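Long-range contacts in 6-pyruvoyl tetrahydropterin synthase (Plasmodium vivax, PDB 2A0S), which belongs to the 6-pyruvoyl tetrahydropterin synthase family and forms a six-chain assembly with biopterin and zinc bound to it: residues Ser27-Phe32 / Lys77-Cys82; Lys83-His88 / Val125-Lys130; Ile90-Ser95 / Lys130-Glu135. All coordinates share one frame; numbering follows the deposited sequence.

Contact 1. Residues Ser27-Phe32 / Lys77-Cys82; sequences SPLFSF and KVRKVC
Phe30 and Val78 meet through a CH-pi contact: Val78 CB stands over one face of the ring, 4.3 Å from its centroid and 25° off the normal. Val78 CG1 reaches the root of the same ring, 3.6 Å from Phe30 CG. At the ring edge, Phe30 CE1 lies 3.7 Å from Arg79 CG, so successive residues of the helix cover a face and a rim of one aromatic group. Farther out, a bend at chi3 (80°) turns a guanidinium face of Arg79 onto the branched end of Leu29, a tentative placement because it rests on one of two modelled conformers. Leu29 also packs on Leu29 of the second subunit. This is helix-on-sheet packing as in the tunnelling fold of this family, helix 71-85 lying against the antiparallel sheet that includes strands 20-40 and 48-61. Sulfur provides another kind of contact. Cys82 SG sits beside the edge of the Phe32 ring, 80° off its normal, with Phe32 CD2 4.1 Å away. Two side-chain hydrogen bonds inside 27-32 shape its corner, a type I turn from Ser27 to Phe30. Leu29 N donates to Ser27 OG (3.1 Å), making an ST turn, and Ser31 OG donates to Pro28 O (2.6 Å) from above the carbonyl plane.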
loop_
_atom_site.group_PDB
_atom_site.type_symbol
_atom_site.label_atom_id
_atom_site.label_comp_id
_atom_site.label_asym_id
_atom_site.label_seq_id
_atom_site.Cartn_x
_atom_site.Cartn_y
_atom_site.Cartn_z
ATOM N N SER A 27 -9.113 -6.938 -3.728
ATOM C CA SER A 27 -8.311 -7.777 -2.839
ATOM C C SER A 27 -7.185 -8.478 -3.599
ATOM O O SER A 27 -7.356 -8.827 -4.772
ATOM C CB SER A 27 -9.199 -8.818 -2.145
ATOM O OG SER A 27 -8.459 -9.623 -1.244
ATOM N N PRO A 28 -6.025 -8.674 -2.938
ATOM C CA PRO A 28 -4.965 -9.533 -3.481
ATOM C C PRO A 28 -5.439 -10.975 -3.686
ATOM O O PRO A 28 -4.769 -11.755 -4.367
ATOM C CB PRO A 28 -3.883 -9.484 -2.395
ATOM C CG PRO A 28 -4.139 -8.221 -1.657
ATOM C CD PRO A 28 -5.626 -8.067 -1.654
ATOM N N LEU A 29 -6.585 -11.310 -3.096
ATOM C CA LEU A 29 -7.206 -12.623 -3.247
ATOM C C LEU A 29 -7.834 -12.805 -4.632
ATOM O O LEU A 29 -7.860 -13.918 -5.161
ATOM C CB LEU A 29 -8.244 -12.847 -2.140
ATOM C CG LEU A 29 -9.130 -14.100 -2.097
ATOM C CD1 LEU A 29 -8.319 -15.395 -2.089
ATOM C CD2 LEU A 29 -10.048 -14.035 -0.884
ATOM N N PHE A 30 -8.336 -11.715 -5.212
ATOM C CA PHE A 30 -8.908 -11.758 -6.561
ATOM C C PHE A 30 -7.791 -11.725 -7.599
ATOM O O PHE A 30 -7.619 -10.741 -8.328
ATOM C CB PHE A 30 -9.893 -10.607 -6.789
ATOM C CG PHE A 30 -10.921 -10.454 -5.703
ATOM C CD1 PHE A 30 -11.646 -11.551 -5.242
ATOM C CD2 PHE A 30 -11.180 -9.204 -5.156
ATOM C CE1 PHE A 30 -12.597 -11.407 -4.239
ATOM C CE2 PHE A 30 -12.130 -9.049 -4.155
ATOM C CZ PHE A 30 -12.840 -10.153 -3.696
ATOM N N SER A 31 -7.037 -12.818 -7.656
ATOM C CA SER A 31 -5.839 -12.888 -8.472
ATOM C C SER A 31 -5.768 -14.150 -9.318
ATOM O O SER A 31 -6.313 -15.194 -8.953
ATOM C CB SER A 31 -4.593 -12.799 -7.585
ATOM O OG SER A 31 -4.492 -11.525 -6.974
ATOM N N PHE A 32 -5.098 -14.033 -10.459
ATOM C CA PHE A 32 -4.697 -15.196 -11.237
ATOM C C PHE A 32 -3.253 -15.056 -11.709
ATOM O O PHE A 32 -2.912 -14.144 -12.464
ATOM C CB PHE A 32 -5.680 -15.516 -12.382
ATOM C CG PHE A 32 -6.008 -14.352 -13.282
ATOM C CD1 PHE A 32 -5.410 -14.238 -14.533
ATOM C CD2 PHE A 32 -6.952 -13.401 -12.906
ATOM C CE1 PHE A 32 -5.725 -13.183 -15.385
ATOM C CE2 PHE A 32 -7.269 -12.338 -13.749
ATOM C CZ PHE A 32 -6.655 -12.229 -14.991
ATOM N N LYS A 77 -17.959 -14.615 -6.428
ATOM C CA LYS A 77 -18.001 -14.787 -7.881
ATOM C C LYS A 77 -16.706 -14.343 -8.563
ATOM O O LYS A 77 -16.280 -14.950 -9.548
ATOM C CB LYS A 77 -19.204 -14.048 -8.485
ATOM C CG LYS A 77 -20.567 -14.441 -7.905
ATOM C CD LYS A 77 -20.992 -15.849 -8.307
ATOM C CE LYS A 77 -22.340 -16.210 -7.703
ATOM N NZ LYS A 77 -22.777 -17.578 -8.097
ATOM N N VAL A 78 -16.087 -13.284 -8.038
ATOM C CA VAL A 78 -14.810 -12.791 -8.570
ATOM C C VAL A 78 -13.707 -13.829 -8.323
ATOM O O VAL A 78 -12.852 -14.049 -9.185
ATOM C CB VAL A 78 -14.419 -11.401 -7.990
ATOM C CG1 VAL A 78 -13.095 -10.922 -8.568
ATOM C CG2 VAL A 78 -15.497 -10.372 -8.288
ATOM N N ARG A 79 -13.758 -14.464 -7.150
ATOM C CA ARG A 79 -12.825 -15.536 -6.806
ATOM C C ARG A 79 -12.950 -16.720 -7.758
ATOM O O ARG A 79 -11.941 -17.303 -8.159
ATOM C CB ARG A 79 -13.027 -16.002 -5.362
ATOM C CG ARG A 79 -12.369 -15.114 -4.320
ATOM C CD ARG A 79 -12.505 -15.707 -2.927
ATOM N NE ARG A 79 -11.525 -16.764 -2.681
ATOM C CZ ARG A 79 -11.372 -17.398 -1.520
ATOM N NH1 ARG A 79 -12.132 -17.092 -0.476
ATOM N NH2 ARG A 79 -10.449 -18.344 -1.402
ATOM N N LYS A 80 -14.185 -17.059 -8.130
ATOM C CA LYS A 80 -14.469 -18.185 -9.021
ATOM C C LYS A 80 -13.938 -17.966 -10.439
ATOM O O LYS A 80 -13.381 -18.884 -11.044
ATOM C CB LYS A 80 -15.974 -18.475 -9.051
ATOM C CG LYS A 80 -16.354 -19.781 -9.736
ATOM C CD LYS A 80 -17.850 -20.041 -9.642
ATOM C CE LYS A 80 -18.242 -21.332 -10.345
ATOM N NZ LYS A 80 -17.719 -22.543 -9.651
ATOM N N VAL A 81 -14.118 -16.753 -10.961
ATOM C CA VAL A 81 -13.644 -16.397 -12.301
ATOM C C VAL A 81 -12.113 -16.396 -12.350
ATOM O O VAL A 81 -11.516 -16.926 -13.292
ATOM C CB VAL A 81 -14.227 -15.036 -12.777
ATOM C CG1 VAL A 81 -13.607 -14.600 -14.102
ATOM C CG2 VAL A 81 -15.743 -15.127 -12.912
ATOM N N CYS A 82 -11.492 -15.815 -11.323
ATOM C CA CYS A 82 -10.034 -15.779 -11.198
ATOM C C CYS A 82 -9.426 -17.180 -11.100
ATOM O O CYS A 82 -8.381 -17.446 -11.695
ATOM C CB CYS A 82 -9.618 -14.946 -9.982
ATOM S SG CYS A 82 -9.903 -13.169 -10.140
#

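Contact 2. Residues Lys83-His88 / Val125-Lys130; sequences KQLDHH and VQIPIK. With BIO (biopterin), chain F.
Leu85 and Ile127 form the close part of this contact, their side chains crossing at about a right angle with Leu85 CD2 3.5 Å from Ile127 CD1. Ile127 sends CG1 anti to its carbonyl carbon (chi1 -60°), and the branch it carries ends in the CD1 that meets the leucine. Both residues are buried: Leu85 also packs on Phe32 and Ile141, and Ile127 on Ile90 and Tyr140, so the pair belongs to a larger apolar core between helix 71-85, strand 20-40, the parallel strands 89-92 and 124-127, and helix 134-149. Towards Val125 the fit slackens. Its CG1 is 4.4 Å from Leu85 CD2 and 3.8 Å from His88 CB, while Val125 CG2 rests 3.9 Å from the backbone Gln84 O. Val125 and His88 are partly exposed here and the Gln84 side chain is exposed. The His88 ring makes a weak bond from ND1 to Leu85 O. His87 faces other subunits instead: its ring stacks on His48 of the third subunit, and His87 NE2 donates to O10 of the biopterin in chain F over 3.0 Å, at 150°. Thr134 and Glu135 of the third subunit and Ile69 and Phe71 of the second subunit also bond that ligand. The loop leaving helix 71-85 thus contributes to a pterin pocket built between subunits, as is characteristic of the tunnelling fold.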
loop_
_atom_site.group_PDB
_atom_site.type_symbol
_atom_site.label_atom_id
_atom_site.label_comp_id
_atom_site.label_asym_id
_atom_site.label_seq_id
_atom_site.Cartn_x
_atom_site.Cartn_y
_atom_site.Cartn_z
ATOM N N LYS A 83 -10.093 -18.062 -10.356
ATOM C CA LYS A 83 -9.632 -19.437 -10.142
ATOM C C LYS A 83 -9.518 -20.234 -11.444
ATOM O O LYS A 83 -8.591 -21.030 -11.610
ATOM C CB LYS A 83 -10.548 -20.159 -9.140
ATOM C CG LYS A 83 -10.105 -21.569 -8.741
ATOM C CD LYS A 83 -8.794 -21.562 -7.964
ATOM C CE LYS A 83 -8.234 -22.967 -7.815
ATOM N NZ LYS A 83 -6.874 -22.960 -7.212
ATOM N N GLN A 84 -10.458 -20.007 -12.359
ATOM C CA GLN A 84 -10.471 -20.676 -13.663
ATOM C C GLN A 84 -9.250 -20.312 -14.512
ATOM O O GLN A 84 -8.760 -21.134 -15.289
ATOM C CB GLN A 84 -11.759 -20.340 -14.423
ATOM C CG GLN A 84 -13.037 -20.865 -13.763
ATOM C CD GLN A 84 -14.305 -20.196 -14.283
ATOM O OE1 GLN A 84 -14.254 -19.277 -15.104
ATOM N NE2 GLN A 84 -15.453 -20.658 -13.795
ATOM N N LEU A 85 -8.768 -19.080 -14.352
ATOM C CA LEU A 85 -7.597 -18.591 -15.079
ATOM C C LEU A 85 -6.295 -18.952 -14.368
ATOM O O LEU A 85 -5.308 -19.302 -15.015
ATOM C CB LEU A 85 -7.680 -17.072 -15.275
ATOM C CG LEU A 85 -8.895 -16.489 -16.004
ATOM C CD1 LEU A 85 -9.017 -14.996 -15.747
ATOM C CD2 LEU A 85 -8.831 -16.767 -17.493
ATOM N N ASP A 86 -6.318 -18.875 -13.038
ATOM C CA ASP A 86 -5.141 -19.050 -12.181
ATOM C C ASP A 86 -4.297 -20.283 -12.501
ATOM O O ASP A 86 -4.832 -21.359 -12.783
ATOM C CB ASP A 86 -5.574 -19.074 -10.708
ATOM C CG ASP A 86 -4.401 -19.012 -9.745
ATOM O OD1 ASP A 86 -3.498 -18.170 -9.939
ATOM O OD2 ASP A 86 -4.391 -19.805 -8.780
ATOM N N HIS A 87 -2.976 -20.101 -12.451
ATOM C CA HIS A 87 -1.992 -21.173 -12.658
ATOM C C HIS A 87 -2.029 -21.817 -14.045
ATOM O O HIS A 87 -1.912 -23.037 -14.178
ATOM C CB HIS A 87 -2.077 -22.227 -11.545
ATOM C CG HIS A 87 -1.095 -22.012 -10.437
ATOM N ND1 HIS A 87 -1.115 -20.896 -9.626
ATOM C CD2 HIS A 87 -0.059 -22.771 -10.006
ATOM C CE1 HIS A 87 -0.135 -20.978 -8.745
ATOM N NE2 HIS A 87 0.520 -22.106 -8.953
ATOM N N HIS A 88 -2.180 -20.988 -15.074
ATOM C CA HIS A 88 -2.202 -21.463 -16.457
ATOM C C HIS A 88 -1.462 -20.517 -17.397
ATOM O O HIS A 88 -1.205 -19.364 -17.054
ATOM C CB HIS A 88 -3.644 -21.638 -16.948
ATOM C CG HIS A 88 -4.371 -22.776 -16.302
ATOM N ND1 HIS A 88 -5.306 -22.592 -15.306
ATOM C CD2 HIS A 88 -4.302 -24.112 -16.511
ATOM C CE1 HIS A 88 -5.781 -23.765 -14.928
ATOM N NE2 HIS A 88 -5.188 -24.705 -15.645
ATOM N N VAL A 125 -5.160 -22.310 -20.586
ATOM C CA VAL A 125 -6.565 -21.943 -20.543
ATOM C C VAL A 125 -6.923 -21.224 -21.848
ATOM O O VAL A 125 -6.376 -20.163 -22.162
ATOM C CB VAL A 125 -6.935 -21.130 -19.258
ATOM C CG1 VAL A 125 -6.129 -19.830 -19.148
ATOM C CG2 VAL A 125 -8.436 -20.862 -19.194
ATOM N N GLN A 126 -7.812 -21.843 -22.621
ATOM C CA GLN A 126 -8.240 -21.294 -23.904
ATOM C C GLN A 126 -9.307 -20.226 -23.709
ATOM O O GLN A 126 -10.429 -20.516 -23.292
ATOM C CB GLN A 126 -8.743 -22.399 -24.839
ATOM C CG GLN A 126 -7.637 -23.143 -25.568
ATOM C CD GLN A 126 -8.155 -23.963 -26.733
ATOM O OE1 GLN A 126 -8.886 -24.938 -26.548
ATOM N NE2 GLN A 126 -7.768 -23.578 -27.945
ATOM N N ILE A 127 -8.936 -18.989 -24.015
ATOM C CA ILE A 127 -9.801 -17.836 -23.809
ATOM C C ILE A 127 -10.175 -17.232 -25.165
ATOM O O ILE A 127 -9.295 -17.005 -26.001
ATOM C CB ILE A 127 -9.111 -16.797 -22.884
ATOM C CG1 ILE A 127 -8.812 -17.435 -21.523
ATOM C CG2 ILE A 127 -9.968 -15.549 -22.698
ATOM C CD1 ILE A 127 -7.636 -16.829 -20.816
ATOM N N PRO A 128 -11.485 -16.997 -25.395
ATOM C CA PRO A 128 -11.989 -16.418 -26.646
ATOM C C PRO A 128 -11.566 -14.959 -26.872
ATOM O O PRO A 128 -12.412 -14.061 -26.905
ATOM C CB PRO A 128 -13.515 -16.533 -26.495
ATOM C CG PRO A 128 -13.749 -16.564 -25.030
ATOM C CD PRO A 128 -12.583 -17.310 -24.459
ATOM N N ILE A 129 -10.262 -14.745 -27.033
ATOM C CA ILE A 129 -9.684 -13.416 -27.263
ATOM C C ILE A 129 -8.622 -13.474 -28.362
ATOM O O ILE A 129 -8.118 -14.551 -28.687
ATOM C CB ILE A 129 -9.064 -12.808 -25.965
ATOM C CG1 ILE A 129 -8.037 -13.769 -25.342
ATOM C CG2 ILE A 129 -10.158 -12.418 -24.966
ATOM C CD1 ILE A 129 -7.285 -13.205 -24.143
ATOM N N LYS A 130 -8.289 -12.315 -28.928
ATOM C CA LYS A 130 -7.288 -12.223 -29.993
ATOM C C LYS A 130 -5.877 -12.011 -29.444
ATOM O O LYS A 130 -4.901 -12.508 -30.012
ATOM C CB LYS A 130 -7.642 -11.099 -30.972
ATOM C CG LYS A 130 -8.943 -11.318 -31.738
ATOM C CD LYS A 130 -9.187 -10.220 -32.773
ATOM C CE LYS A 130 -8.281 -10.367 -33.999
ATOM N NZ LYS A 130 -8.586 -11.591 -34.800
HETATM N N1 BIO F . 6.299 -22.415 -0.768
HETATM N N2 BIO F . 8.233 -22.365 0.495
HETATM C C2 BIO F . 7.583 -22.045 -0.617
HETATM N N3 BIO F . 8.241 -21.330 -1.632
HETATM C C4 BIO F . 7.544 -21.002 -2.802
HETATM O O4 BIO F . 8.105 -20.378 -3.702
HETATM C C4A BIO F . 6.213 -21.399 -2.923
HETATM C C8A BIO F . 5.610 -22.111 -1.882
HETATM N N8 BIO F . 4.327 -22.492 -1.990
HETATM C C7 BIO F . 3.626 -22.203 -3.075
HETATM C C6 BIO F . 4.219 -21.497 -4.125
HETATM N N5 BIO F . 5.500 -21.108 -4.024
HETATM C C9 BIO F . 3.423 -21.143 -5.392
HETATM O O9 BIO F . 2.214 -20.451 -5.043
HETATM C C10 BIO F . 3.128 -22.400 -6.230
HETATM O O10 BIO F . 3.249 -22.070 -7.618
HETATM C C11 BIO F . 1.752 -23.010 -5.922
#

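Contact 3. Residues Ile90-Ser95 / Lys130-Glu135; sequences ILPMYS and KHSSTE. With BIO (biopterin), chain D.
The carbonyl oxygen Lys130 O receives a bond from a water 2.8 Å away and a CA-H...O contact from Ser95. That water in turn accepts from Ser95 OG at 2.6 Å, bridging the two segments. The setting is the tunnelling fold: the chain just past strand 89-92 faces the loop into helix 134-149, whose first residues bind biopterin here. Lys130 is bent at both chi3 and chi4 (75° and 67°), and the curl brings NZ to Tyr94 O at 3.1 Å, nearly in line with the carbonyl bond. A second water joins the buried end, donating to Ile90 O (2.7 Å) and pairing with Ser132 OG (2.8 Å). Around it lie van der Waals contacts: Ile90 CG2 touches Ser132 CB, and the Pro92 ring packs on the backbone of Lys130 to Ser132. Beyond Ser132, Ser133 takes the N-cap position, its OG weakly bonded to Glu136 N and bonded to Gly66 O of the fourth subunit. Biopterin of chain D follows immediately, its O4 held twice by Thr134, through N at 3.0 Å and OG1. The Glu135 carboxylate accepts with both oxygens, OE1 from N3 of this biopterin and OE2 from its N2 at 2.8 Å.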
loop_
_atom_site.group_PDB
_atom_site.type_symbol
_atom_site.label_atom_id
_atom_site.label_comp_id
_atom_site.label_asym_id
_atom_site.label_seq_id
_atom_site.Cartn_x
_atom_site.Cartn_y
_atom_site.Cartn_z
ATOM N N ILE A 90 -2.084 -18.338 -20.516
ATOM C CA ILE A 90 -3.233 -17.737 -21.190
ATOM C C ILE A 90 -3.068 -17.849 -22.703
ATOM O O ILE A 90 -2.215 -17.186 -23.301
ATOM C CB ILE A 90 -3.460 -16.264 -20.764
ATOM C CG1 ILE A 90 -3.825 -16.186 -19.276
ATOM C CG2 ILE A 90 -4.552 -15.619 -21.620
ATOM C CD1 ILE A 90 -3.799 -14.778 -18.697
ATOM N N LEU A 91 -3.889 -18.701 -23.307
ATOM C CA LEU A 91 -3.843 -18.945 -24.745
ATOM C C LEU A 91 -5.000 -18.244 -25.468
ATOM O O LEU A 91 -6.166 -18.605 -25.273
ATOM C CB LEU A 91 -3.848 -20.455 -25.029
ATOM C CG LEU A 91 -3.819 -20.978 -26.471
ATOM C CD1 LEU A 91 -2.625 -20.447 -27.252
ATOM C CD2 LEU A 91 -3.815 -22.495 -26.472
ATOM N N PRO A 92 -4.680 -17.234 -26.302
ATOM C CA PRO A 92 -5.692 -16.522 -27.085
ATOM C C PRO A 92 -6.167 -17.360 -28.270
ATOM O O PRO A 92 -5.378 -17.670 -29.163
ATOM C CB PRO A 92 -4.952 -15.268 -27.579
ATOM C CG PRO A 92 -3.593 -15.295 -26.933
ATOM C CD PRO A 92 -3.327 -16.707 -26.555
ATOM N N MET A 93 -7.449 -17.718 -28.262
ATOM C CA MET A 93 -8.047 -18.578 -29.287
ATOM C C MET A 93 -8.119 -17.935 -30.671
ATOM O O MET A 93 -7.909 -18.608 -31.680
ATOM C CB MET A 93 -9.462 -18.996 -28.876
ATOM C CG MET A 93 -9.554 -19.924 -27.675
ATOM S SD MET A 93 -11.271 -20.159 -27.159
ATOM C CE MET A 93 -11.886 -21.233 -28.453
ATOM N N TYR A 94 -8.429 -16.640 -30.712
ATOM C CA TYR A 94 -8.729 -15.956 -31.971
ATOM C C TYR A 94 -7.577 -15.107 -32.517
ATOM O O TYR A 94 -7.800 -14.169 -33.287
ATOM C CB TYR A 94 -10.000 -15.108 -31.830
ATOM C CG TYR A 94 -11.241 -15.894 -31.461
ATOM C CD1 TYR A 94 -12.027 -15.519 -30.375
ATOM C CD2 TYR A 94 -11.628 -17.013 -32.197
ATOM C CE1 TYR A 94 -13.173 -16.236 -30.036
ATOM C CE2 TYR A 94 -12.767 -17.740 -31.862
ATOM C CZ TYR A 94 -13.532 -17.346 -30.781
ATOM O OH TYR A 94 -14.658 -18.062 -30.450
ATOM N N SER A 95 -6.353 -15.448 -32.127
ATOM C CA SER A 95 -5.164 -14.735 -32.587
ATOM C C SER A 95 -4.938 -14.938 -34.083
ATOM O O SER A 95 -4.989 -16.063 -34.582
ATOM C CB SER A 95 -3.929 -15.186 -31.806
ATOM O OG SER A 95 -2.778 -14.467 -32.219
ATOM N N LYS A 130 -8.289 -12.315 -28.928
ATOM C CA LYS A 130 -7.288 -12.223 -29.993
ATOM C C LYS A 130 -5.877 -12.011 -29.444
ATOM O O LYS A 130 -4.901 -12.508 -30.012
ATOM C CB LYS A 130 -7.642 -11.099 -30.972
ATOM C CG LYS A 130 -8.943 -11.318 -31.738
ATOM C CD LYS A 130 -9.187 -10.220 -32.773
ATOM C CE LYS A 130 -8.281 -10.367 -33.999
ATOM N NZ LYS A 130 -8.586 -11.591 -34.800
ATOM N N HIS A 131 -5.779 -11.260 -28.349
ATOM C CA HIS A 131 -4.504 -10.991 -27.690
ATOM C C HIS A 131 -4.668 -11.123 -26.184
ATOM O O HIS A 131 -5.689 -10.722 -25.630
ATOM C CB HIS A 131 -3.999 -9.578 -28.008
ATOM C CG HIS A 131 -4.113 -9.197 -29.452
ATOM N ND1 HIS A 131 -5.256 -8.640 -29.985
ATOM C CD2 HIS A 131 -3.228 -9.284 -30.472
ATOM C CE1 HIS A 131 -5.071 -8.405 -31.272
ATOM N NE2 HIS A 131 -3.847 -8.787 -31.592
ATOM N N SER A 132 -3.655 -11.675 -25.525
ATOM C CA SER A 132 -3.659 -11.792 -24.070
ATOM C C SER A 132 -3.264 -10.466 -23.405
ATOM O O SER A 132 -2.462 -10.437 -22.469
ATOM C CB SER A 132 -2.739 -12.932 -23.622
ATOM O OG SER A 132 -1.446 -12.795 -24.187
ATOM N N SER A 133 -3.832 -9.370 -23.907
ATOM C CA SER A 133 -3.606 -8.043 -23.346
ATOM C C SER A 133 -4.510 -7.817 -22.139
ATOM O O SER A 133 -5.538 -8.482 -21.992
ATOM C CB SER A 133 -3.845 -6.961 -24.404
ATOM O OG SER A 133 -5.197 -6.946 -24.828
ATOM N N THR A 134 -4.119 -6.876 -21.283
ATOM C CA THR A 134 -4.892 -6.539 -20.090
ATOM C C THR A 134 -6.298 -6.053 -20.468
ATOM O O THR A 134 -7.279 -6.372 -19.790
ATOM C CB THR A 134 -4.162 -5.479 -19.229
ATOM O OG1 THR A 134 -2.759 -5.773 -19.189
ATOM C CG2 THR A 134 -4.696 -5.480 -17.813
ATOM N N GLU A 135 -6.380 -5.302 -21.568
ATOM C CA GLU A 135 -7.649 -4.804 -22.101
ATOM C C GLU A 135 -8.615 -5.933 -22.471
ATOM O O GLU A 135 -9.777 -5.915 -22.064
ATOM C CB GLU A 135 -7.409 -3.909 -23.324
ATOM C CG GLU A 135 -6.755 -2.562 -23.023
ATOM C CD GLU A 135 -5.238 -2.574 -23.171
ATOM O OE1 GLU A 135 -4.592 -3.578 -22.799
ATOM O OE2 GLU A 135 -4.687 -1.562 -23.656
HETATM N N1 BIO D . 0.144 -2.220 -23.142
HETATM N N2 BIO D . -1.950 -1.240 -23.233
HETATM C C2 BIO D . -1.182 -2.282 -22.929
HETATM N N3 BIO D . -1.756 -3.445 -22.384
HETATM C C4 BIO D . -0.933 -4.536 -22.066
HETATM O O4 BIO D . -1.425 -5.559 -21.590
HETATM C C4A BIO D . 0.439 -4.436 -22.299
HETATM C C8A BIO D . 0.954 -3.254 -22.842
HETATM N N8 BIO D . 2.273 -3.148 -23.073
HETATM C C7 BIO D . 3.090 -4.150 -22.792
HETATM C C6 BIO D . 2.595 -5.336 -22.243
HETATM N N5 BIO D . 1.274 -5.455 -22.013
HETATM C C9 BIO D . 3.557 -6.502 -21.924
HETATM O O9 BIO D . 2.826 -7.735 -21.855
HETATM C C10 BIO D . 4.333 -6.300 -20.607
HETATM O O10 BIO D . 3.489 -5.734 -19.600
HETATM C C11 BIO D . 5.589 -5.444 -20.813
HETATM O O HOH W 1 -0.498 -15.387 -24.252
HETATM O O HOH W 2 -2.126 -12.916 -30.173
#

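From the N terminus, contact 1 closes first, bringing helix 71-85 back onto the corner of strand 20-40 after the chain has run through strand 48-61. The end of that helix opens contact 2, so the two are in series and share the helix, and Phe32 of contact 1 also touches Asp86 of contact 2. Contact 3 opens at strand 89-92, before contact 2 closes at strand 124-127; the loops cross, with the antiparallel strands 99-103, 106-110 and 116-120 inside both. Strands 89-92 and 124-127 run parallel as neighbours, and Lys130 is the residue shared by the ranges of contacts 2 and 3. Together the three tie the main sheet, helix 71-85, the strand pair and the start of helix 134-149.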